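Alpha-acetolactate decarboxylase (Bacillus subtilis subsp. subtilis str. 168, PDB 5XNE) decarboxylates acetolactate to acetoin, releasing carbon dioxide, a step from pyruvate towards butanediol that may help control internal pH in stationary-phase cells. Local coordinates at residues N211-D214 / F215-N219; N222-F225 / A226-I229. One frame throughout, in Å; residues are numbered along the deposited sequence.

Contact 1 of 2, residues N211-D214 / F215-N219; sequences NTAD and FFNAN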
loop_
_atom_site.group_PDB
_atom_site.type_symbol
_atom_site.label_atom_id
_atom_site.label_comp_id
_atom_site.label_asym_id
_atom_site.label_seq_id
_atom_site.Cartn_x
_atom_site.Cartn_y
_atom_site.Cartn_z
ATOM N N ASN B 211 11.719 6.186 -10.097
ATOM C CA ASN B 211 11.712 7.363 -10.945
ATOM C C ASN B 211 12.168 6.966 -12.336
ATOM O O ASN B 211 13.216 7.401 -12.807
ATOM C CB ASN B 211 12.612 8.442 -10.358
ATOM C CG ASN B 211 12.448 9.766 -11.052
ATOM O OD1 ASN B 211 11.366 10.096 -11.529
ATOM N ND2 ASN B 211 13.522 10.537 -11.108
ATOM N N THR B 212 11.392 6.096 -12.966
ATOM C CA THR B 212 11.720 5.612 -14.306
ATOM C C THR B 212 10.575 5.880 -15.266
ATOM O O THR B 212 9.389 5.806 -14.904
ATOM C CB THR B 212 12.008 4.113 -14.339
ATOM O OG1 THR B 212 10.818 3.409 -13.984
ATOM C CG2 THR B 212 13.146 3.740 -13.373
ATOM N N ALA B 213 10.919 6.184 -16.509
ATOM C CA ALA B 213 9.888 6.368 -17.506
ATOM C C ALA B 213 9.077 5.081 -17.677
ATOM O O ALA B 213 7.866 5.135 -17.878
ATOM C CB ALA B 213 10.500 6.807 -18.832
ATOM N N ASP B 214 9.740 3.926 -17.577
ATOM C CA ASP B 214 9.058 2.638 -17.694
ATOM C C ASP B 214 7.943 2.492 -16.663
ATOM O O ASP B 214 6.848 2.044 -16.982
ATOM C CB ASP B 214 10.043 1.479 -17.525
ATOM C CG ASP B 214 10.968 1.324 -18.701
ATOM O OD1 ASP B 214 10.608 1.786 -19.802
ATOM O OD2 ASP B 214 12.055 0.728 -18.517
ATOM N N PHE B 215 8.225 2.874 -15.427
ATOM C CA PHE B 215 7.198 2.776 -14.404
ATOM C C PHE B 215 6.125 3.836 -14.623
ATOM O O PHE B 215 4.937 3.547 -14.517
ATOM C CB PHE B 215 7.786 2.917 -13.001
ATOM C CG PHE B 215 6.746 2.813 -11.923
ATOM C CD1 PHE B 215 6.293 1.566 -11.505
ATOM C CD2 PHE B 215 6.188 3.956 -11.360
ATOM C CE1 PHE B 215 5.308 1.460 -10.528
ATOM C CE2 PHE B 215 5.190 3.860 -10.379
ATOM C CZ PHE B 215 4.759 2.609 -9.968
ATOM N N PHE B 216 6.542 5.067 -14.910
ATOM C CA PHE B 216 5.582 6.153 -15.151
ATOM C C PHE B 216 4.568 5.775 -16.241
ATOM O O PHE B 216 3.363 6.057 -16.129
ATOM C CB PHE B 216 6.298 7.437 -15.574
ATOM C CG PHE B 216 6.849 8.256 -14.435
ATOM C CD1 PHE B 216 7.457 7.651 -13.335
ATOM C CD2 PHE B 216 6.788 9.644 -14.483
ATOM C CE1 PHE B 216 7.975 8.409 -12.312
ATOM C CE2 PHE B 216 7.308 10.425 -13.447
ATOM C CZ PHE B 216 7.907 9.809 -12.366
ATOM N N ASN B 217 5.070 5.136 -17.298
ATOM C CA ASN B 217 4.258 4.816 -18.473
ATOM C C ASN B 217 3.589 3.439 -18.446
ATOM O O ASN B 217 2.853 3.086 -19.369
ATOM C CB ASN B 217 5.122 4.930 -19.734
ATOM C CG ASN B 217 5.563 6.349 -20.006
ATOM O OD1 ASN B 217 4.853 7.301 -19.689
ATOM N ND2 ASN B 217 6.749 6.502 -20.603
ATOM N N ALA B 218 3.840 2.660 -17.398
ATOM C CA ALA B 218 3.287 1.311 -17.291
ATOM C C ALA B 218 1.764 1.300 -17.191
ATOM O O ALA B 218 1.149 2.238 -16.674
ATOM C CB ALA B 218 3.880 0.584 -16.090
ATOM N N ASN B 219 1.170 0.207 -17.664
ATOM C CA ASN B 219 -0.262 -0.018 -17.513
ATOM C C ASN B 219 -0.516 -0.898 -16.299
ATOM O O ASN B 219 -0.273 -2.108 -16.323
ATOM C CB ASN B 219 -0.843 -0.650 -18.779
ATOM C CG ASN B 219 -2.329 -0.920 -18.664
ATOM O OD1 ASN B 219 -3.049 -0.219 -17.951
ATOM N ND2 ASN B 219 -2.797 -1.945 -19.370
HETATM O O HOH W 1 8.586 4.214 -21.210
#
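T212 and F216 are joined by the first backbone bond of the short helix 213-217: F216 N donates to T212 O over 2.9 Å, almost straight at 173°. One residue on, N217 N repeats the i to i+4 pattern on A213 O, also at 2.9 Å. T212 itself is the N-cap. Its OG1 accepts from F215 N at 3.0 Å, the capping bond at the start of the helix. The torsion explains the reach: chi1 of 64° sets OG1 between the backbone N and the carbonyl carbon, directed at the helix start. There OG1 also lies against F215 CB.

F215 and F216 then diverge. The F215 ring leads away from the cap, onto S8, L209 and P210, whereas F216 remains beside the helix start, its CD1 3.1 Å from T212 O. At the far end of that ring CZ is 3.6 Å from N211 OD1; the amide and ring planes are 51° apart, an oblique approach rather than a stack. The turn also faces the dimer partner: L108 of the second subunit packs on both phenylalanines, S105 OG of that subunit bonds F216 O, and its N107 ND2 bonds F215 O and A218 O. The contact thus joins an N-capped surface helix to the subunit interface. On the solvent side a water accepts from N217 ND2 at 3.0 Å and donates weakly to D214 OD1 at 3.5 Å.

Contact 2 of 2, residues N222-F225 / A226-I229; sequences NPDF and AKDI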
loop_
_atom_site.group_PDB
_atom_site.type_symbol
_atom_site.label_atom_id
_atom_site.label_comp_id
_atom_site.label_asym_id
_atom_site.label_seq_id
_atom_site.Cartn_x
_atom_site.Cartn_y
_atom_site.Cartn_z
ATOM N N ASN B 222 -4.837 -3.682 -14.580
ATOM C CA ASN B 222 -5.263 -5.033 -14.919
ATOM C C ASN B 222 -6.258 -5.551 -13.882
ATOM O O ASN B 222 -5.867 -5.929 -12.780
ATOM C CB ASN B 222 -4.042 -5.951 -15.000
ATOM C CG ASN B 222 -4.391 -7.427 -15.210
ATOM O OD1 ASN B 222 -5.546 -7.807 -15.420
ATOM N ND2 ASN B 222 -3.367 -8.270 -15.143
ATOM N N PRO B 223 -7.548 -5.595 -14.245
ATOM C CA PRO B 223 -8.592 -6.077 -13.339
ATOM C C PRO B 223 -8.337 -7.511 -12.870
ATOM O O PRO B 223 -8.921 -7.942 -11.881
ATOM C CB PRO B 223 -9.861 -6.003 -14.200
ATOM C CG PRO B 223 -9.355 -6.161 -15.578
ATOM C CD PRO B 223 -8.063 -5.401 -15.610
ATOM N N ASP B 224 -7.492 -8.242 -13.586
ATOM C CA ASP B 224 -7.235 -9.644 -13.281
ATOM C C ASP B 224 -5.910 -9.885 -12.534
ATOM O O ASP B 224 -5.392 -11.015 -12.510
ATOM C CB ASP B 224 -7.226 -10.462 -14.578
ATOM C CG ASP B 224 -8.462 -10.219 -15.424
ATOM O OD1 ASP B 224 -9.575 -10.496 -14.909
ATOM O OD2 ASP B 224 -8.303 -9.741 -16.561
ATOM N N PHE B 225 -5.380 -8.839 -11.909
ATOM C CA PHE B 225 -4.045 -8.914 -11.327
ATOM C C PHE B 225 -3.925 -10.000 -10.257
ATOM O O PHE B 225 -2.894 -10.680 -10.178
ATOM C CB PHE B 225 -3.629 -7.552 -10.748
ATOM C CG PHE B 225 -4.263 -7.219 -9.421
ATOM C CD1 PHE B 225 -5.480 -6.554 -9.367
ATOM C CD2 PHE B 225 -3.638 -7.561 -8.227
ATOM C CE1 PHE B 225 -6.066 -6.237 -8.154
ATOM C CE2 PHE B 225 -4.221 -7.252 -7.008
ATOM C CZ PHE B 225 -5.432 -6.588 -6.967
ATOM N N ALA B 226 -4.972 -10.197 -9.457
ATOM C CA ALA B 226 -4.875 -11.147 -8.352
ATOM C C ALA B 226 -4.668 -12.569 -8.872
ATOM O O ALA B 226 -3.832 -13.302 -8.346
ATOM C CB ALA B 226 -6.107 -11.068 -7.457
ATOM N N LYS B 227 -5.391 -12.959 -9.918
ATOM C CA LYS B 227 -5.164 -14.287 -10.476
ATOM C C LYS B 227 -3.808 -14.366 -11.175
ATOM O O LYS B 227 -3.177 -15.420 -11.202
ATOM C CB LYS B 227 -6.279 -14.686 -11.450
ATOM C CG LYS B 227 -5.960 -14.382 -12.916
ATOM C CD LYS B 227 -7.174 -14.561 -13.825
ATOM C CE LYS B 227 -8.288 -13.607 -13.455
ATOM N NZ LYS B 227 -9.460 -13.593 -14.391
ATOM N N ASP B 228 -3.357 -13.251 -11.743
ATOM C CA ASP B 228 -2.099 -13.269 -12.465
ATOM C C ASP B 228 -0.955 -13.444 -11.469
ATOM O O ASP B 228 0.023 -14.132 -11.753
ATOM C CB ASP B 228 -1.929 -11.999 -13.300
ATOM C CG ASP B 228 -2.802 -12.003 -14.553
ATOM O OD1 ASP B 228 -3.430 -13.041 -14.847
ATOM O OD2 ASP B 228 -2.845 -10.974 -15.255
ATOM N N ILE B 229 -1.104 -12.849 -10.294
ATOM C CA ILE B 229 -0.124 -13.046 -9.226
ATOM C C ILE B 229 -0.141 -14.507 -8.755
ATOM O O ILE B 229 0.914 -15.111 -8.554
ATOM C CB ILE B 229 -0.378 -12.082 -8.042
ATOM C CG1 ILE B 229 0.016 -10.660 -8.441
ATOM C CG2 ILE B 229 0.415 -12.514 -6.798
ATOM C CD1 ILE B 229 -0.285 -9.601 -7.393
HETATM O O HOH W 2 -7.864 -9.371 -9.587
#
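The F225 ring leans over the peptide that follows it, with A226 N beneath one face, 3.1 Å from CG. Its chi1 of 77° is responsible, holding CG between the backbone N and the carbonyl carbon. A226 CB lies over that same face, offset toward the rim, while I229 CD1 meets the ring edge, 4.0 Å from CD2.

Before the helix, N222 to F225 form a type I beta turn, and N222 OD1 accepts from D224 N at 2.7 Å, an Asx turn. The other branch of the same amide reaches forward: ND2 donates to D228 OD2 at 2.8 Å, the acceptor lying in the amide plane and met on its anti side, 29° out of the carboxylate plane. An alanine in place of N222 would probably leave the D228 carboxylate without this amide partner and D224 N without its turn acceptor. D224 holds the N-cap position but makes no capping bond with its side chain; instead OD1 forms a salt bridge to K227 NZ at 3.1 Å, approached from above the carboxylate plane. A water links P223 O to A226 N, 3.0 Å from the latter.

Helix 225-232 lies against helix 10-14, where I229 meets M10 and L14, D228 meets L14 and F225 meets T11; the loop residues N165 and V169 also touch I229, whose side chain is about 9 Å from the zinc ion.

How the contacts relate
Contacts 1 and 2 lie in series near the C-terminal end of the chain, their centres about 19 Å apart. Contact 1 opens helix 213-217, which follows strand 195-208; contact 2 opens helix 225-232, the next and last helix. Their segments nearly adjoin in sequence but do not otherwise touch, so neither helix start bears directly on the other. Their surroundings differ: contact 1 meets the second subunit through four of its residues, F215, F216 and A218 among them, whereas no other chain of the assembly touches 222-229, which packs on helix 10-14. The tail beyond the strands therefore passes from the dimer interface back over its own subunit, toward the zinc held by H173, H175 and H186.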